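Local coordinates for sortase SrtE1 (Streptomyces coelicolor, PDB 5CUW), which anchors surface proteins to the cell wall as a class E cysteine transpeptidase, recognising Leu-Ala-x-Thr-Gly and, less readily, Leu-Pro-x-Thr-Gly sorting signals, at residues S129-T134 and I174-M179; F123-A128 and R156-T161; F40-I45 and V115-D120. All coordinates share one frame; numbering follows the deposited sequence.

Contact 1: residues S129-T134 and I174-M179; sequences SILPVT and IVWGKM
The indole of W176 lies against S129 and L131 of the antiparallel neighbour strand, the tightest part of the contact. L131 CB reaches W176 CH2 at 3.7 Å, the two side chains running side by side in the same direction, while S129 OG comes within 3.4 Å of W176 CE3. A small serine suits the place beside so broad a ring, and with OG anti to the backbone N (chi1 179°) its hydroxyl is carried past the six-membered ring to a hydrogen bond with the carbonyl of S149. I174, next but one along the strand, lays CG2 on one face of the indole, toward its rim; its branched chain suits a buried strand.

Beneath these side chains the two backbones are joined by four bonds. W176 N meets S129 O at 2.9 Å and almost straight (177°), and L131 N and I174 O bond at 2.8 Å; the return bond from S129 N to W176 O is longer, 3.2 Å, that carbonyl being shared with the backbone of A128.

The other face is sparser. There I130 CD1 and V175 CG2 touch at 4.0 Å. Farther along, P132 and V133 lie on the surface and turn from the partner strand; T134 CG2 returns to I174 CG1 at 4.1 Å, and its backbone bonds to R172, the inferred proton donor, farther back on that strand. Main-chain bonding thus fixes the pairing; I174, V175 and W176 are buried, S129, I130 and L131 partly exposed, and loops satisfy the polar ends, N138 bonding T134 OG1 and V141 O bonding W176 NE1.

Contact 2: residues F123-A128 and R156-T161; sequences FVYKMA and RYITLT
With CG anti to its carbonyl carbon (chi1 -58°), Y125 sets its ring against I158 of strand 156-161, where, with CG1 anti to the backbone N, CG2 falls between N and the carbonyl carbon, over the ring beside CB. I158 CB stands 3.8 Å from the centroid of the Y125 ring, close to the ring normal, a CH-pi contact, and I158 CG2 closes to 3.6 Å from Y125 CD2. A branched aliphatic side chain suits this place because it spreads over the ring. Water bridges the polar end: it is 2.8 Å from Y125 OH and donates to Y157 O at 3.0 Å, which lets a phenol lie in a buried site. A leucine in place of Y125 would probably strand this water without its hydroxyl partner and leave I158 without a flat face to rest on. R156 NH2 approaches F123 CE1 at 4.0 Å, the two planes 70° apart, but its charge is answered by E182 and its NH2 by the carbonyl of P82. The segments cross at 66°, bridged in the sheet by strand 171-184, whose M179 touches Y125 and R156; V116 packs on both Y125 and I158, and F89 and L91 on I158.

Contact 3: residues F40-I45 and V115-D120; sequences FALLHI and VVETQD
L42 and H44 pair with E117 and V115 through four antiparallel backbone bonds, the strands running at 155° to each other, with H44 N to V115 O at 2.7 Å and V115 N to H44 O at 2.8 Å.

On the face that carries L42, H44, V115 and E117 the main feature is polar. H44 NE2 donates to E117 OE1 at 3.0 Å; the bond is bent, 149° at the hydrogen, the oxygen tilted from the imidazole plane. E117 gets there by stretching: CG is anti to the backbone N (chi1 170°) and the chain stays extended beyond it, which carries the carboxylate diagonally to H44, the next side chain on that face after its own partner L42. Its OE2 forms a salt bridge with R185, and the glutamate therefore ties the histidine to the C-terminal part of the chain. Such a carboxylate may favour a protonated imidazole, though its charge is shared with R185. L42 lies alongside E117, its CD1 3.9 Å from E117 OE1.

The reverse face is apolar. L43 CD1 meets V116 CG2 at 3.8 Å, an oblique contact of two aliphatic chains suited to the interior, where F102 and Y125 also pack on them. At the far end A41 CB sits 3.2 Å from E117 O; alanine's small methyl suits this close approach.

F40 and A41 both face I54 on the other neighbouring strand, a classic beta bulge. Pairing strand 39-45 with 113-117 joins the first and last strands across the sheet, consistent with closure of the sortase beta barrel.

Contact 2 is the buried one, whereas contacts 1 and 3 are only partly buried, their centres about 19 Å apart on opposite sides of the chain's centre. Contacts 1 and 2 share strand 121-134, which pairs with strand 171-184 along both contacts, while its earlier half also lies across 156-161; they touch where W176 O meets A128 N and V175 O meets L160 N. Contact 3 reaches contact 2 through F123 N and V116 O. The chemistry follows place: contacts 1 and 3 are neighbouring antiparallel strands joined by main-chain bonds, the first flanked by an indole, the last by a histidine-carboxylate pair, while contact 2 relies on side chains and one water.

Contact 1: residues S129-T134 and I174-M179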
loop_
_atom_site.group_PDB
_atom_site.type_symbol
_atom_site.label_atom_id
_atom_site.label_comp_id
_atom_site.label_asym_id
_atom_site.label_seq_id
_atom_site.Cartn_x
_atom_site.Cartn_y
_atom_site.Cartn_z
ATOM N N SER A 129 -10.635 -3.384 -4.658
ATOM C CA SER A 129 -10.547 -3.401 -6.113
ATOM C C SER A 129 -9.161 -3.815 -6.585
ATOM O O SER A 129 -8.168 -3.558 -5.906
ATOM C CB SER A 129 -10.910 -2.006 -6.651
ATOM O OG SER A 129 -10.819 -1.961 -8.055
ATOM N N ILE A 130 -9.075 -4.481 -7.732
ATOM C CA ILE A 130 -7.772 -4.882 -8.247
ATOM C C ILE A 130 -7.629 -4.617 -9.746
ATOM O O ILE A 130 -8.554 -4.844 -10.523
ATOM C CB ILE A 130 -7.503 -6.367 -7.967
ATOM C CG1 ILE A 130 -6.131 -6.758 -8.502
ATOM C CG2 ILE A 130 -8.593 -7.228 -8.600
ATOM C CD1 ILE A 130 -5.664 -8.116 -8.058
ATOM N N LEU A 131 -6.457 -4.120 -10.129
ATOM C CA LEU A 131 -6.069 -3.936 -11.519
ATOM C C LEU A 131 -4.838 -4.817 -11.716
ATOM O O LEU A 131 -3.735 -4.440 -11.323
ATOM C CB LEU A 131 -5.783 -2.451 -11.825
ATOM C CG LEU A 131 -5.230 -2.005 -13.188
ATOM C CD1 LEU A 131 -6.134 -2.434 -14.335
ATOM C CD2 LEU A 131 -5.014 -0.481 -13.236
ATOM N N PRO A 132 -5.030 -6.025 -12.268
ATOM C CA PRO A 132 -3.932 -7.000 -12.286
ATOM C C PRO A 132 -2.780 -6.640 -13.229
ATOM O O PRO A 132 -1.656 -7.047 -12.957
ATOM C CB PRO A 132 -4.618 -8.306 -12.736
ATOM C CG PRO A 132 -5.828 -7.879 -13.481
ATOM C CD PRO A 132 -6.274 -6.562 -12.860
ATOM N N VAL A 133 -3.041 -5.920 -14.317
ATOM C CA VAL A 133 -1.965 -5.560 -15.247
ATOM C C VAL A 133 -2.151 -4.134 -15.781
ATOM O O VAL A 133 -3.224 -3.791 -16.275
ATOM C CB VAL A 133 -1.889 -6.538 -16.448
ATOM C CG1 VAL A 133 -0.658 -6.234 -17.296
ATOM C CG2 VAL A 133 -1.854 -8.006 -15.972
ATOM N N THR A 134 -1.113 -3.304 -15.667
ATOM C CA THR A 134 -1.140 -1.957 -16.243
ATOM C C THR A 134 0.279 -1.464 -16.562
ATOM O O THR A 134 1.271 -2.011 -16.077
ATOM C CB THR A 134 -1.827 -0.935 -15.300
ATOM O OG1 THR A 134 -2.221 0.229 -16.043
ATOM C CG2 THR A 134 -0.894 -0.524 -14.146
ATOM N N ILE A 174 -1.895 -3.485 -9.388
ATOM C CA ILE A 174 -2.392 -2.525 -8.403
ATOM C C ILE A 174 -3.545 -3.110 -7.577
ATOM O O ILE A 174 -4.496 -3.656 -8.130
ATOM C CB ILE A 174 -2.888 -1.235 -9.093
ATOM C CG1 ILE A 174 -1.948 -0.831 -10.234
ATOM C CG2 ILE A 174 -3.092 -0.114 -8.084
ATOM C CD1 ILE A 174 -0.548 -0.500 -9.803
ATOM N N VAL A 175 -3.463 -2.988 -6.260
ATOM C CA VAL A 175 -4.559 -3.390 -5.383
ATOM C C VAL A 175 -5.004 -2.179 -4.544
ATOM O O VAL A 175 -4.159 -1.496 -3.980
ATOM C CB VAL A 175 -4.129 -4.553 -4.475
ATOM C CG1 VAL A 175 -5.178 -4.848 -3.425
ATOM C CG2 VAL A 175 -3.819 -5.779 -5.315
ATOM N N TRP A 176 -6.312 -1.903 -4.499
ATOM C CA TRP A 176 -6.871 -0.783 -3.716
ATOM C C TRP A 176 -7.747 -1.249 -2.550
ATOM O O TRP A 176 -8.467 -2.252 -2.655
ATOM C CB TRP A 176 -7.733 0.143 -4.593
ATOM C CG TRP A 176 -7.033 0.865 -5.722
ATOM C CD1 TRP A 176 -6.260 2.006 -5.618
ATOM C CD2 TRP A 176 -7.097 0.556 -7.124
ATOM N NE1 TRP A 176 -5.821 2.388 -6.863
ATOM C CE2 TRP A 176 -6.318 1.522 -7.803
ATOM C CE3 TRP A 176 -7.724 -0.449 -7.869
ATOM C CZ2 TRP A 176 -6.153 1.511 -9.186
ATOM C CZ3 TRP A 176 -7.557 -0.459 -9.245
ATOM C CH2 TRP A 176 -6.779 0.515 -9.889
ATOM N N GLY A 177 -7.713 -0.488 -1.459
ATOM C CA GLY A 177 -8.564 -0.728 -0.308
ATOM C C GLY A 177 -9.210 0.554 0.197
ATOM O O GLY A 177 -8.833 1.652 -0.223
ATOM N N LYS A 178 -10.182 0.407 1.096
ATOM C CA LYS A 178 -10.911 1.540 1.686
ATOM C C LYS A 178 -10.880 1.456 3.195
ATOM O O LYS A 178 -11.101 0.383 3.748
ATOM C CB LYS A 178 -12.372 1.551 1.235
ATOM C CG LYS A 178 -12.587 1.638 -0.248
ATOM C CD LYS A 178 -14.077 1.660 -0.556
ATOM C CE LYS A 178 -14.793 0.487 0.092
ATOM N NZ LYS A 178 -16.253 0.490 -0.203
ATOM N N MET A 179 -10.689 2.581 3.872
ATOM C CA MET A 179 -10.565 2.555 5.329
ATOM C C MET A 179 -11.880 2.205 6.013
ATOM O O MET A 179 -12.934 2.713 5.640
ATOM C CB MET A 179 -10.061 3.906 5.846
ATOM C CG MET A 179 -9.505 3.815 7.273
ATOM S SD MET A 179 -8.927 5.405 7.890
ATOM C CE MET A 179 -7.440 5.631 6.902
#

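Contact 2: residues F123-A128 and R156-T161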
loop_
_atom_site.group_PDB
_atom_site.type_symbol
_atom_site.label_atom_id
_atom_site.label_comp_id
_atom_site.label_asym_id
_atom_site.label_seq_id
_atom_site.Cartn_x
_atom_site.Cartn_y
_atom_site.Cartn_z
ATOM N N PHE A 123 -4.693 1.937 11.402
ATOM C CA PHE A 123 -5.590 2.235 10.296
ATOM C C PHE A 123 -5.969 0.946 9.586
ATOM O O PHE A 123 -5.123 0.309 8.957
ATOM C CB PHE A 123 -4.928 3.211 9.323
ATOM C CG PHE A 123 -4.635 4.551 9.932
ATOM C CD1 PHE A 123 -5.628 5.522 10.022
ATOM C CD2 PHE A 123 -3.368 4.844 10.412
ATOM C CE1 PHE A 123 -5.345 6.768 10.591
ATOM C CE2 PHE A 123 -3.092 6.067 10.978
ATOM C CZ PHE A 123 -4.080 7.028 11.070
ATOM N N VAL A 124 -7.229 0.548 9.700
ATOM C CA VAL A 124 -7.673 -0.695 9.072
ATOM C C VAL A 124 -8.356 -0.429 7.742
ATOM O O VAL A 124 -9.401 0.211 7.702
ATOM C CB VAL A 124 -8.645 -1.479 9.980
ATOM C CG1 VAL A 124 -9.131 -2.750 9.266
ATOM C CG2 VAL A 124 -7.968 -1.825 11.302
ATOM N N TYR A 125 -7.760 -0.926 6.662
ATOM C CA TYR A 125 -8.373 -0.896 5.352
ATOM C C TYR A 125 -8.879 -2.274 4.969
ATOM O O TYR A 125 -8.377 -3.291 5.459
ATOM C CB TYR A 125 -7.384 -0.424 4.286
ATOM C CG TYR A 125 -6.779 0.946 4.506
ATOM C CD1 TYR A 125 -5.671 1.105 5.322
ATOM C CD2 TYR A 125 -7.273 2.067 3.849
ATOM C CE1 TYR A 125 -5.081 2.357 5.515
ATOM C CE2 TYR A 125 -6.681 3.341 4.039
ATOM C CZ TYR A 125 -5.590 3.471 4.866
ATOM O OH TYR A 125 -5.007 4.726 5.048
ATOM N N LYS A 126 -9.858 -2.310 4.076
ATOM C CA LYS A 126 -10.263 -3.579 3.466
ATOM C C LYS A 126 -10.122 -3.513 1.948
ATOM O O LYS A 126 -10.429 -2.489 1.324
ATOM C CB LYS A 126 -11.689 -3.931 3.880
ATOM C CG LYS A 126 -11.737 -4.396 5.336
ATOM C CD LYS A 126 -13.081 -4.968 5.745
ATOM C CE LYS A 126 -13.072 -5.324 7.227
ATOM N NZ LYS A 126 -14.449 -5.530 7.755
ATOM N N MET A 127 -9.623 -4.601 1.368
ATOM C CA MET A 127 -9.409 -4.699 -0.069
ATOM C C MET A 127 -10.717 -4.448 -0.795
ATOM O O MET A 127 -11.766 -4.946 -0.384
ATOM C CB MET A 127 -8.833 -6.080 -0.433
ATOM C CG MET A 127 -8.467 -6.274 -1.905
ATOM S SD MET A 127 -9.802 -6.919 -2.960
ATOM C CE MET A 127 -9.005 -6.882 -4.562
ATOM N N ALA A 128 -10.669 -3.648 -1.855
ATOM C CA ALA A 128 -11.888 -3.292 -2.579
ATOM C C ALA A 128 -11.803 -3.597 -4.064
ATOM O O ALA A 128 -12.782 -4.011 -4.672
ATOM C CB ALA A 128 -12.208 -1.808 -2.377
ATOM N N ARG A 156 -11.106 7.684 1.962
ATOM C CA ARG A 156 -9.796 7.375 2.529
ATOM C C ARG A 156 -9.319 6.031 1.998
ATOM O O ARG A 156 -9.812 4.981 2.405
ATOM C CB ARG A 156 -9.855 7.364 4.056
ATOM C CG ARG A 156 -10.317 8.705 4.639
ATOM C CD ARG A 156 -10.528 8.615 6.149
ATOM N NE ARG A 156 -9.294 8.801 6.905
ATOM C CZ ARG A 156 -9.250 8.852 8.227
ATOM N NH1 ARG A 156 -10.366 8.703 8.922
ATOM N NH2 ARG A 156 -8.100 9.044 8.854
ATOM N N TYR A 157 -8.361 6.075 1.085
ATOM C CA TYR A 157 -7.944 4.881 0.367
ATOM C C TYR A 157 -6.481 4.502 0.551
ATOM O O TYR A 157 -5.643 5.277 1.030
ATOM C CB TYR A 157 -8.225 5.069 -1.131
ATOM C CG TYR A 157 -9.619 5.581 -1.462
ATOM C CD1 TYR A 157 -10.751 4.831 -1.170
ATOM C CD2 TYR A 157 -9.794 6.810 -2.091
ATOM C CE1 TYR A 157 -12.016 5.281 -1.504
ATOM C CE2 TYR A 157 -11.057 7.279 -2.413
ATOM C CZ TYR A 157 -12.158 6.520 -2.116
ATOM O OH TYR A 157 -13.403 6.995 -2.442
ATOM N N ILE A 158 -6.186 3.275 0.153
ATOM C CA ILE A 158 -4.826 2.798 0.105
ATOM C C ILE A 158 -4.600 2.148 -1.252
ATOM O O ILE A 158 -5.519 1.527 -1.836
ATOM C CB ILE A 158 -4.514 1.812 1.287
ATOM C CG1 ILE A 158 -3.013 1.505 1.345
ATOM C CG2 ILE A 158 -5.389 0.546 1.183
ATOM C CD1 ILE A 158 -2.519 0.866 2.643
ATOM N N THR A 159 -3.396 2.335 -1.782
ATOM C CA THR A 159 -3.021 1.739 -3.058
ATOM C C THR A 159 -1.728 0.953 -2.886
ATOM O O THR A 159 -0.737 1.492 -2.402
ATOM C CB THR A 159 -2.818 2.804 -4.158
ATOM O OG1 THR A 159 -3.960 3.662 -4.198
ATOM C CG2 THR A 159 -2.622 2.137 -5.527
ATOM N N LEU A 160 -1.739 -0.309 -3.281
ATOM C CA LEU A 160 -0.522 -1.127 -3.265
ATOM C C LEU A 160 -0.074 -1.398 -4.699
ATOM O O LEU A 160 -0.873 -1.861 -5.517
ATOM C CB LEU A 160 -0.754 -2.454 -2.537
ATOM C CG LEU A 160 -1.476 -2.482 -1.190
ATOM C CD1 LEU A 160 -1.586 -3.943 -0.702
ATOM C CD2 LEU A 160 -0.795 -1.595 -0.138
ATOM N N THR A 161 1.193 -1.116 -5.009
ATOM C CA THR A 161 1.706 -1.333 -6.369
ATOM C C THR A 161 2.907 -2.274 -6.364
ATOM O O THR A 161 3.762 -2.184 -5.486
ATOM C CB THR A 161 2.107 0.010 -7.050
ATOM O OG1 THR A 161 3.360 0.485 -6.520
ATOM C CG2 THR A 161 1.044 1.062 -6.810
HETATM O O HOH W 1 -6.159 6.783 3.564
#

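Contact 3: residues F40-I45 and V115-D120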
loop_
_atom_site.group_PDB
_atom_site.type_symbol
_atom_site.label_atom_id
_atom_site.label_comp_id
_atom_site.label_asym_id
_atom_site.label_seq_id
_atom_site.Cartn_x
_atom_site.Cartn_y
_atom_site.Cartn_z
ATOM N N PHE A 40 8.555 4.594 9.177
ATOM C CA PHE A 40 7.681 5.299 10.109
ATOM C C PHE A 40 6.431 4.535 10.506
ATOM O O PHE A 40 5.662 5.001 11.341
ATOM C CB PHE A 40 7.275 6.663 9.533
ATOM C CG PHE A 40 6.490 6.589 8.263
ATOM C CD1 PHE A 40 5.111 6.455 8.287
ATOM C CD2 PHE A 40 7.125 6.687 7.035
ATOM C CE1 PHE A 40 4.389 6.406 7.122
ATOM C CE2 PHE A 40 6.402 6.644 5.865
ATOM C CZ PHE A 40 5.033 6.495 5.906
ATOM N N ALA A 41 6.211 3.369 9.914
ATOM C CA ALA A 41 5.040 2.599 10.274
ATOM C C ALA A 41 5.255 1.138 9.934
ATOM O O ALA A 41 6.284 0.783 9.363
ATOM C CB ALA A 41 3.806 3.141 9.559
ATOM N N LEU A 42 4.287 0.301 10.302
ATOM C CA LEU A 42 4.301 -1.124 9.951
ATOM C C LEU A 42 3.046 -1.468 9.146
ATOM O O LEU A 42 1.941 -1.076 9.519
ATOM C CB LEU A 42 4.373 -2.003 11.200
ATOM C CG LEU A 42 5.740 -2.414 11.756
ATOM C CD1 LEU A 42 5.549 -3.212 13.036
ATOM C CD2 LEU A 42 6.525 -3.234 10.736
ATOM N N LEU A 43 3.219 -2.196 8.046
ATOM C CA LEU A 43 2.082 -2.680 7.264
ATOM C C LEU A 43 1.811 -4.157 7.578
ATOM O O LEU A 43 2.729 -4.975 7.517
ATOM C CB LEU A 43 2.340 -2.511 5.778
ATOM C CG LEU A 43 1.178 -2.884 4.850
ATOM C CD1 LEU A 43 0.090 -1.818 4.927
ATOM C CD2 LEU A 43 1.666 -3.052 3.413
ATOM N N HIS A 44 0.563 -4.485 7.913
ATOM C CA HIS A 44 0.174 -5.863 8.207
ATOM C C HIS A 44 -0.838 -6.335 7.175
ATOM O O HIS A 44 -1.825 -5.657 6.928
ATOM C CB HIS A 44 -0.452 -6.007 9.600
ATOM C CG HIS A 44 0.403 -5.509 10.725
ATOM N ND1 HIS A 44 1.066 -6.357 11.588
ATOM C CD2 HIS A 44 0.674 -4.252 11.153
ATOM C CE1 HIS A 44 1.720 -5.643 12.488
ATOM N NE2 HIS A 44 1.500 -4.364 12.245
ATOM N N ILE A 45 -0.603 -7.500 6.587
ATOM C CA ILE A 45 -1.619 -8.132 5.743
ATOM C C ILE A 45 -1.736 -9.572 6.217
ATOM O O ILE A 45 -1.030 -10.455 5.724
ATOM C CB ILE A 45 -1.272 -8.069 4.238
ATOM C CG1 ILE A 45 -0.741 -6.682 3.866
ATOM C CG2 ILE A 45 -2.497 -8.388 3.372
ATOM C CD1 ILE A 45 -0.361 -6.554 2.416
ATOM N N VAL A 115 -3.659 -3.553 7.308
ATOM C CA VAL A 115 -3.553 -2.671 8.462
ATOM C C VAL A 115 -2.256 -1.863 8.483
ATOM O O VAL A 115 -1.153 -2.418 8.424
ATOM C CB VAL A 115 -3.661 -3.472 9.778
ATOM C CG1 VAL A 115 -3.541 -2.539 10.988
ATOM C CG2 VAL A 115 -4.976 -4.266 9.817
ATOM N N VAL A 116 -2.396 -0.548 8.615
ATOM C CA VAL A 116 -1.243 0.323 8.806
ATOM C C VAL A 116 -1.136 0.711 10.270
ATOM O O VAL A 116 -2.023 1.375 10.803
ATOM C CB VAL A 116 -1.332 1.612 7.961
ATOM C CG1 VAL A 116 -0.146 2.507 8.266
ATOM C CG2 VAL A 116 -1.393 1.285 6.462
ATOM N N GLU A 117 -0.047 0.299 10.912
ATOM C CA GLU A 117 0.203 0.627 12.309
ATOM C C GLU A 117 1.211 1.767 12.445
ATOM O O GLU A 117 2.352 1.660 11.987
ATOM C CB GLU A 117 0.717 -0.602 13.060
ATOM C CG GLU A 117 1.224 -0.298 14.464
ATOM C CD GLU A 117 1.755 -1.525 15.194
ATOM O OE1 GLU A 117 2.002 -2.566 14.542
ATOM O OE2 GLU A 117 1.922 -1.446 16.429
ATOM N N THR A 118 0.792 2.856 13.078
ATOM C CA THR A 118 1.687 3.979 13.335
ATOM C C THR A 118 1.961 4.068 14.828
ATOM O O THR A 118 1.487 3.228 15.594
ATOM C CB THR A 118 1.098 5.302 12.838
ATOM O OG1 THR A 118 -0.036 5.656 13.635
ATOM C CG2 THR A 118 0.670 5.179 11.394
ATOM N N GLN A 119 2.723 5.078 15.243
ATOM C CA GLN A 119 3.040 5.245 16.653
ATOM C C GLN A 119 1.765 5.420 17.461
ATOM O O GLN A 119 1.642 4.891 18.563
ATOM C CB GLN A 119 3.967 6.454 16.867
ATOM N N ASP A 120 0.811 6.141 16.888
ATOM C CA ASP A 120 -0.382 6.568 17.610
ATOM C C ASP A 120 -1.673 5.822 17.248
ATOM O O ASP A 120 -2.601 5.781 18.056
ATOM C CB ASP A 120 -0.603 8.067 17.379
#